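Long-range contacts in endoribonuclease L-PSP/chorismate mutase-like domain-containing protein (Shewanella oneidensis, PDB 2OTM), which is of unknown function but is a putative endoribonuclease of the YjgF/chorismate mutase-like fold, assembled as a trimer: residues G65-R70 / A112-D118; Q42-L46 / L71-A76. All blocks are in the same frame, centred on the assembly; numbering follows the deposited sequence.

Contact 1 (G65-R70 / A112-D118)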
ATOM      1  N   GLY B  65      -6.440   9.030 -18.863  1.00 18.29           N
ATOM      2  CA  GLY B  65      -6.024   8.557 -17.531  1.00 17.19           C
ATOM      3  C   GLY B  65      -5.479   9.693 -16.686  1.00 17.81           C
ATOM      4  O   GLY B  65      -5.745   9.767 -15.492  1.00 17.52           O
ATOM      5  N   TYR B  66      -4.685  10.557 -17.298  1.00 17.57           N
ATOM      6  CA  TYR B  66      -4.153  11.739 -16.599  1.00 17.40           C
ATOM      7  C   TYR B  66      -5.305  12.580 -16.041  1.00 17.51           C
ATOM      8  O   TYR B  66      -5.321  12.964 -14.879  1.00 18.65           O
ATOM      9  CB  TYR B  66      -3.334  12.571 -17.571  1.00 20.38           C
ATOM     10  CG  TYR B  66      -2.703  13.804 -16.977  1.00 19.24           C
ATOM     11  CD1 TYR B  66      -3.438  14.956 -16.781  1.00 17.96           C
ATOM     12  CD2 TYR B  66      -1.358  13.819 -16.606  1.00 17.52           C
ATOM     13  CE1 TYR B  66      -2.849  16.114 -16.219  1.00 17.12           C
ATOM     14  CE2 TYR B  66      -0.771  14.976 -16.066  1.00 15.59           C
ATOM     15  CZ  TYR B  66      -1.526  16.102 -15.869  1.00 21.69           C
ATOM     16  OH  TYR B  66      -0.946  17.223 -15.294  1.00 22.86           O
ATOM     17  N   ALA B  67      -6.276  12.844 -16.895  1.00 18.42           N
ATOM     18  CA  ALA B  67      -7.478  13.617 -16.513  1.00 18.24           C
ATOM     19  C   ALA B  67      -8.237  12.894 -15.401  1.00 19.55           C
ATOM     20  O   ALA B  67      -8.739  13.536 -14.441  1.00 19.51           O
ATOM     21  CB  ALA B  67      -8.351  13.822 -17.738  1.00 18.50           C
ATOM     22  N   ALA B  68      -8.286  11.553 -15.488  1.00 18.68           N
ATOM     23  CA  ALA B  68      -8.976  10.775 -14.472  1.00 18.97           C
ATOM     24  C   ALA B  68      -8.297  10.865 -13.117  1.00 19.80           C
ATOM     25  O   ALA B  68      -8.949  11.045 -12.101  1.00 21.57           O
ATOM     26  CB  ALA B  68      -9.064   9.326 -14.893  1.00 16.55           C
ATOM     27  N   CYS B  69      -6.979  10.759 -13.097  1.00 20.19           N
ATOM     28  CA  CYS B  69      -6.249  10.848 -11.830  1.00 19.96           C
ATOM     29  C   CYS B  69      -6.299  12.235 -11.245  1.00 20.05           C
ATOM     30  O   CYS B  69      -6.290  12.407 -10.008  1.00 21.20           O
ATOM     31  CB  CYS B  69      -4.822  10.413 -12.016  1.00 18.68           C
ATOM     32  SG  CYS B  69      -4.672   8.630 -12.385  1.00 24.22           S
ATOM     33  N   ARG B  70      -6.345  13.228 -12.124  1.00 20.17           N
ATOM     34  CA  ARG B  70      -6.538  14.617 -11.692  1.00 19.50           C
ATOM     35  C   ARG B  70      -7.904  14.765 -11.008  1.00 21.12           C
ATOM     36  O   ARG B  70      -8.006  15.375  -9.935  1.00 21.09           O
ATOM     37  CB  ARG B  70      -6.386  15.560 -12.892  1.00 20.01           C
ATOM     38  CG  ARG B  70      -6.521  17.047 -12.596  1.00 20.85           C
ATOM     39  CD  ARG B  70      -6.308  17.876 -13.879  1.00 25.83           C
ATOM     40  NE  ARG B  70      -6.614  19.312 -13.694  1.00 26.73           N
ATOM     41  CZ  ARG B  70      -5.743  20.250 -13.299  1.00 34.42           C
ATOM     42  NH1 ARG B  70      -4.488  19.957 -13.019  1.00 29.19           N
ATOM     43  NH2 ARG B  70      -6.136  21.504 -13.175  1.00 34.03           N
ATOM     44  N   ALA B 112      -0.155   8.780 -16.437  1.00 20.02           N
ATOM     45  CA  ALA B 112      -1.519   8.983 -15.975  1.00 20.04           C
ATOM     46  C   ALA B 112      -1.546   9.443 -14.528  1.00 19.82           C
ATOM     47  O   ALA B 112      -2.223  10.404 -14.206  1.00 20.11           O
ATOM     48  CB  ALA B 112      -2.385   7.699 -16.138  1.00 19.22           C
ATOM     49  N   LEU B 113      -0.777   8.786 -13.663  1.00 20.75           N
ATOM     50  CA  LEU B 113      -0.734   9.170 -12.258  1.00 19.40           C
ATOM     51  C   LEU B 113      -0.143  10.554 -12.008  1.00 20.17           C
ATOM     52  O   LEU B 113      -0.421  11.186 -10.976  1.00 21.06           O
ATOM     53  CB  LEU B 113      -0.034   8.104 -11.401  1.00 18.74           C
ATOM     54  CG  LEU B 113      -0.248   8.255  -9.888  1.00 21.77           C
ATOM     55  CD1 LEU B 113      -1.709   8.289  -9.480  1.00 19.20           C
ATOM     56  CD2 LEU B 113       0.540   7.215  -9.100  1.00 19.63           C
ATOM     57  N   ASP B 114       0.643  11.054 -12.954  1.00 21.35           N
ATOM     58  CA  ASP B 114       1.077  12.449 -12.912  1.00 22.01           C
ATOM     59  C   ASP B 114      -0.094  13.416 -12.915  1.00 21.14           C
ATOM     60  O   ASP B 114       0.081  14.546 -12.516  1.00 22.63           O
ATOM     61  CB  ASP B 114       2.014  12.796 -14.084  1.00 24.20           C
ATOM     62  CG  ASP B 114       3.441  12.316 -13.872  1.00 34.49           C
ATOM     63  OD1 ASP B 114       3.844  12.074 -12.707  1.00 30.22           O
ATOM     64  OD2 ASP B 114       4.147  12.178 -14.900  1.00 30.82           O
ATOM     65  N   GLY B 115      -1.277  12.997 -13.368  1.00 20.76           N
ATOM     66  CA  GLY B 115      -2.469  13.844 -13.240  1.00 20.31           C
ATOM     67  C   GLY B 115      -2.732  14.176 -11.772  1.00 20.83           C
ATOM     68  O   GLY B 115      -3.134  15.291 -11.433  1.00 22.14           O
ATOM     69  N   ALA B 116      -2.522  13.185 -10.893  1.00 19.77           N
ATOM     70  CA  ALA B 116      -2.605  13.391  -9.458  1.00 19.58           C
ATOM     71  C   ALA B 116      -1.426  14.222  -8.952  1.00 20.12           C
ATOM     72  O   ALA B 116      -1.615  15.218  -8.275  1.00 20.38           O
ATOM     73  CB  ALA B 116      -2.660  12.026  -8.710  1.00 17.94           C
ATOM     74  N   SER B 117      -0.205  13.794  -9.237  1.00 20.59           N
ATOM     75  CA  SER B 117       0.984  14.475  -8.715  1.00 20.24           C
ATOM     76  C   SER B 117       1.026  15.937  -9.119  1.00 21.17           C
ATOM     77  O   SER B 117       1.315  16.797  -8.280  1.00 20.66           O
ATOM     78  CB  SER B 117       2.269  13.752  -9.124  1.00 19.59           C
ATOM     79  OG  SER B 117       2.351  12.451  -8.537  1.00 19.53           O
ATOM     80  N   ASP B 118       0.703  16.230 -10.387  1.00 18.88           N
ATOM     81  CA  ASP B 118       0.774  17.620 -10.874  1.00 22.07           C
ATOM     82  C   ASP B 118      -0.264  18.480 -10.164  1.00 21.61           C
ATOM     83  O   ASP B 118      -0.010  19.650  -9.899  1.00 23.09           O
ATOM     84  CB  ASP B 118       0.519  17.687 -12.383  1.00 21.07           C
ATOM     85  CG  ASP B 118       1.642  17.090 -13.208  1.00 22.09           C
ATOM     86  OD1 ASP B 118       2.733  16.814 -12.662  1.00 21.19           O
ATOM     87  OD2 ASP B 118       1.433  16.918 -14.416  1.00 22.50           O
TER
HETATM   88  O   HOH W   1      -3.110  17.454 -13.066  1.00 21.70           O

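Contact 2 (Q42-L46 / L71-A76)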
ATOM      1  N   GLN B  42     -10.409   7.362  -3.274  1.00 19.59           N
ATOM      2  CA  GLN B  42     -11.122   8.472  -3.890  1.00 19.89           C
ATOM      3  C   GLN B  42     -11.195   8.266  -5.397  1.00 20.24           C
ATOM      4  O   GLN B  42     -10.227   7.884  -6.005  1.00 19.90           O
ATOM      5  CB  GLN B  42     -10.403   9.787  -3.608  1.00 21.91           C
ATOM      6  CG  GLN B  42     -10.206  10.047  -2.147  1.00 23.16           C
ATOM      7  CD  GLN B  42     -11.483  10.442  -1.445  1.00 30.57           C
ATOM      8  OE1 GLN B  42     -12.274  11.216  -1.963  1.00 29.16           O
ATOM      9  NE2 GLN B  42     -11.684   9.907  -0.241  1.00 33.41           N
ATOM     10  N   PHE B  43     -12.386   8.478  -5.948  1.00 20.15           N
ATOM     11  CA  PHE B  43     -12.713   8.133  -7.329  1.00 20.29           C
ATOM     12  C   PHE B  43     -12.860   9.386  -8.182  1.00 19.05           C
ATOM     13  O   PHE B  43     -13.133  10.491  -7.656  1.00 19.67           O
ATOM     14  CB  PHE B  43     -14.068   7.439  -7.339  1.00 21.85           C
ATOM     15  CG  PHE B  43     -14.081   6.110  -6.653  1.00 18.92           C
ATOM     16  CD1 PHE B  43     -14.318   6.017  -5.278  1.00 26.31           C
ATOM     17  CD2 PHE B  43     -13.883   4.944  -7.372  1.00 24.50           C
ATOM     18  CE1 PHE B  43     -14.328   4.778  -4.644  1.00 30.30           C
ATOM     19  CE2 PHE B  43     -13.886   3.708  -6.739  1.00 27.93           C
ATOM     20  CZ  PHE B  43     -14.105   3.625  -5.374  1.00 28.41           C
ATOM     21  N   PRO B  44     -12.774   9.230  -9.503  1.00 20.27           N
ATOM     22  CA  PRO B  44     -12.979  10.343 -10.406  1.00 20.16           C
ATOM     23  C   PRO B  44     -14.462  10.638 -10.698  1.00 20.40           C
ATOM     24  O   PRO B  44     -14.999  10.312 -11.772  1.00 20.55           O
ATOM     25  CB  PRO B  44     -12.207   9.922 -11.663  1.00 21.85           C
ATOM     26  CG  PRO B  44     -12.312   8.478 -11.694  1.00 19.49           C
ATOM     27  CD  PRO B  44     -12.413   8.000 -10.235  1.00 18.61           C
ATOM     28  N   TYR B  45     -15.095  11.246  -9.710  1.00 20.63           N
ATOM     29  CA  TYR B  45     -16.474  11.653  -9.753  1.00 22.64           C
ATOM     30  C   TYR B  45     -16.593  13.083 -10.182  1.00 24.39           C
ATOM     31  O   TYR B  45     -15.837  13.935  -9.742  1.00 22.02           O
ATOM     32  CB  TYR B  45     -17.102  11.614  -8.362  1.00 24.63           C
ATOM     33  CG  TYR B  45     -17.498  10.249  -7.871  1.00 22.90           C
ATOM     34  CD1 TYR B  45     -18.517   9.542  -8.489  1.00 26.78           C
ATOM     35  CD2 TYR B  45     -16.916   9.699  -6.732  1.00 24.45           C
ATOM     36  CE1 TYR B  45     -18.902   8.299  -8.040  1.00 28.86           C
ATOM     37  CE2 TYR B  45     -17.299   8.442  -6.275  1.00 26.88           C
ATOM     38  CZ  TYR B  45     -18.294   7.753  -6.943  1.00 28.07           C
ATOM     39  OH  TYR B  45     -18.704   6.536  -6.489  1.00 30.84           O
ATOM     40  N   LEU B  46     -17.597  13.355 -11.005  1.00 25.80           N
ATOM     41  CA  LEU B  46     -17.933  14.708 -11.355  1.00 27.22           C
ATOM     42  C   LEU B  46     -19.457  14.790 -11.328  1.00 29.38           C
ATOM     43  O   LEU B  46     -20.124  14.003 -11.989  1.00 27.72           O
ATOM     44  CB  LEU B  46     -17.401  15.013 -12.745  1.00 31.46           C
ATOM     45  CG  LEU B  46     -17.781  16.370 -13.359  1.00 32.45           C
ATOM     46  CD1 LEU B  46     -17.064  17.525 -12.663  1.00 32.09           C
ATOM     47  CD2 LEU B  46     -17.494  16.353 -14.867  1.00 39.15           C
ATOM     48  N   LEU B  71      -8.959  14.224 -11.610  1.00 19.39           N
ATOM     49  CA  LEU B  71     -10.300  14.345 -11.051  1.00 20.31           C
ATOM     50  C   LEU B  71     -10.432  13.572  -9.729  1.00 20.06           C
ATOM     51  O   LEU B  71     -11.043  14.064  -8.775  1.00 22.74           O
ATOM     52  CB  LEU B  71     -11.349  13.886 -12.057  1.00 20.95           C
ATOM     53  CG  LEU B  71     -12.814  14.062 -11.710  1.00 18.60           C
ATOM     54  CD1 LEU B  71     -13.167  15.505 -11.277  1.00 20.09           C
ATOM     55  CD2 LEU B  71     -13.668  13.550 -12.884  1.00 18.27           C
ATOM     56  N   ALA B  72      -9.884  12.361  -9.668  1.00 18.53           N
ATOM     57  CA  ALA B  72      -9.864  11.602  -8.396  1.00 17.46           C
ATOM     58  C   ALA B  72      -9.138  12.368  -7.292  1.00 18.67           C
ATOM     59  O   ALA B  72      -9.543  12.351  -6.113  1.00 20.68           O
ATOM     60  CB  ALA B  72      -9.201  10.218  -8.627  1.00 15.64           C
ATOM     61  N   THR B  73      -8.068  13.062  -7.674  1.00 20.50           N
ATOM     62  CA  THR B  73      -7.278  13.837  -6.708  1.00 19.06           C
ATOM     63  C   THR B  73      -8.063  15.085  -6.274  1.00 20.39           C
ATOM     64  O   THR B  73      -8.022  15.477  -5.117  1.00 21.81           O
ATOM     65  CB  THR B  73      -5.912  14.199  -7.269  1.00 20.25           C
ATOM     66  OG1 THR B  73      -5.198  12.983  -7.593  1.00 17.27           O
ATOM     67  CG2 THR B  73      -5.124  14.993  -6.245  1.00 20.57           C
ATOM     68  N   LEU B  74      -8.806  15.689  -7.189  1.00 19.79           N
ATOM     69  CA  LEU B  74      -9.685  16.791  -6.800  1.00 22.55           C
ATOM     70  C   LEU B  74     -10.696  16.320  -5.778  1.00 21.76           C
ATOM     71  O   LEU B  74     -10.979  17.036  -4.817  1.00 21.46           O
ATOM     72  CB  LEU B  74     -10.405  17.361  -8.030  1.00 21.82           C
ATOM     73  CG  LEU B  74     -11.171  18.659  -7.841  1.00 28.67           C
ATOM     74  CD1 LEU B  74     -10.202  19.807  -7.454  1.00 22.68           C
ATOM     75  CD2 LEU B  74     -11.950  18.975  -9.110  1.00 26.33           C
ATOM     76  N   ASN B  75     -11.250  15.122  -5.985  1.00 20.84           N
ATOM     77  CA  ASN B  75     -12.127  14.488  -4.991  1.00 20.78           C
ATOM     78  C   ASN B  75     -11.416  14.263  -3.663  1.00 20.73           C
ATOM     79  O   ASN B  75     -11.950  14.586  -2.612  1.00 23.13           O
ATOM     80  CB  ASN B  75     -12.702  13.154  -5.518  1.00 20.87           C
ATOM     81  CG  ASN B  75     -13.944  13.349  -6.371  1.00 21.49           C
ATOM     82  OD1 ASN B  75     -15.070  13.267  -5.855  1.00 23.30           O
ATOM     83  ND2 ASN B  75     -13.754  13.655  -7.660  1.00 19.66           N
ATOM     84  N   ALA B  76     -10.191  13.746  -3.712  1.00 21.85           N
ATOM     85  CA  ALA B  76      -9.379  13.559  -2.508  1.00 20.58           C
ATOM     86  C   ALA B  76      -9.128  14.870  -1.753  1.00 22.58           C
ATOM     87  O   ALA B  76      -9.117  14.891  -0.528  1.00 22.68           O
ATOM     88  CB  ALA B  76      -8.036  12.870  -2.863  1.00 19.02           C
TER
HETATM   89  O   HOH W   2     -14.115  13.079  -1.742  1.00 32.17           O

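Contact 1 (G65-R70 / A112-D118)
The phenol ring of Y66 lies flat on the backbone of G115, whose CA sits 3.4 Å from the ring centroid and only 8° off the ring normal, a CH-pi contact over the middle of one face. This is the larger of two bumps: Y66 drops into a hollow framed by A112, D114, G115 and D118. With CG anti to the backbone N (chi1 -179°), the ring swings across to the other helix and carries its hydroxyl to the carboxylate of D118, where OH donates to OD2 at 2.6 Å, on the lone pair pointing away from OD1. That second oxygen, OD1, is held by N26 of the second subunit. One turn on, C69 is the smaller knob, set among A112, L113, G115 and A116; its CB packs 4.3 Å from the CB of A116.

These are the two helices that pack side by side on one face of the mixed sheet in the YjgF-like fold, and their axes come within 6.4 Å at a crossing angle of -36°. Such closeness depends on G115: a side chain there would run into the carbonyl oxygen of Y66, to which G115 CA instead makes a CA-H...O contact of 3.4 Å. Toward the N-terminal ends of both segments, A112 fits its methyl against the bare backbone of G65, CB lying 3.7 Å from G65 C. At the outer edge a water accepts from R70 NH1, donates to G115 O at 2.7 Å and bonds weakly to Y66 OH, while the extended R70 also forms a salt bridge with E122.

Contact 2 (Q42-L46 / L71-A76)
N75 reaches from its helix into the bend made by F43, P44 and Y45, and its ND2 donates to the carbonyl oxygen of Y45 at 3.0 Å, nearly straight at 166°. The acceptor lies in the amide plane, and the donor meets Y45 O on a lone pair. The other N-H of ND2 turns back to L71 O, also at 3.0 Å, from above that carbonyl's plane, on the face opposite the one used by N75 N. With both hydrogens engaged, the amide is fixed in its rotation. With the amide cut back to an alanine here, Y45 O would probably lose its donor from the helix, L71 O would keep only the main-chain bond from N75 N, and the turn would be less firmly tied.

The tight part is the turn itself. P44 centres an inverse gamma turn, closed by a weak bond from Y45 N to F43 O, and the turn brings the chain so near that the CA atoms of P44 and A72 are 3.9 Å apart. A72 CA points its hydrogen at F43 O, and the proline ring rests against the CB atoms of L71 and A72. Toward the sheet, Q42 lays its CG 3.6 Å from the CB of A76, and a bend at chi2 (-74°) turns its OE1 back toward N75 O; these two acceptors are joined by a water that donates to both.

The other end is looser. L46, exposed, offers its CB to L71 CD2 at 4.0 Å, while L71, only partly buried, spreads its methyls along the carbonyls of P44 and Y45. The one hydrogen bond that crosses runs from a side-chain amide to a main-chain oxygen, so beside the apolar packing it specifies backbone position rather than side-chain identity.

Overall arrangement
Helix 62-84 is common to both contacts: its 65-70 turns meet helix 109-124 in contact 1, and the very next turns, 71-76, meet the 42-46 chain in contact 2. The centres are about 10 Å apart, and the two touch directly where A116 CB packs against T73 OG1 and A68 O against P44 CB. Along the sequence the segments alternate, 42-46, 65-70, 71-76, 112-118, so a single helix ties an early loop to a much later helix. Strand 146-153 lies against both, through C69 in contact 1 and A72 in contact 2. Contact 1 also borders the second subunit, whereas contact 2 is touched by no other chain of the trimer.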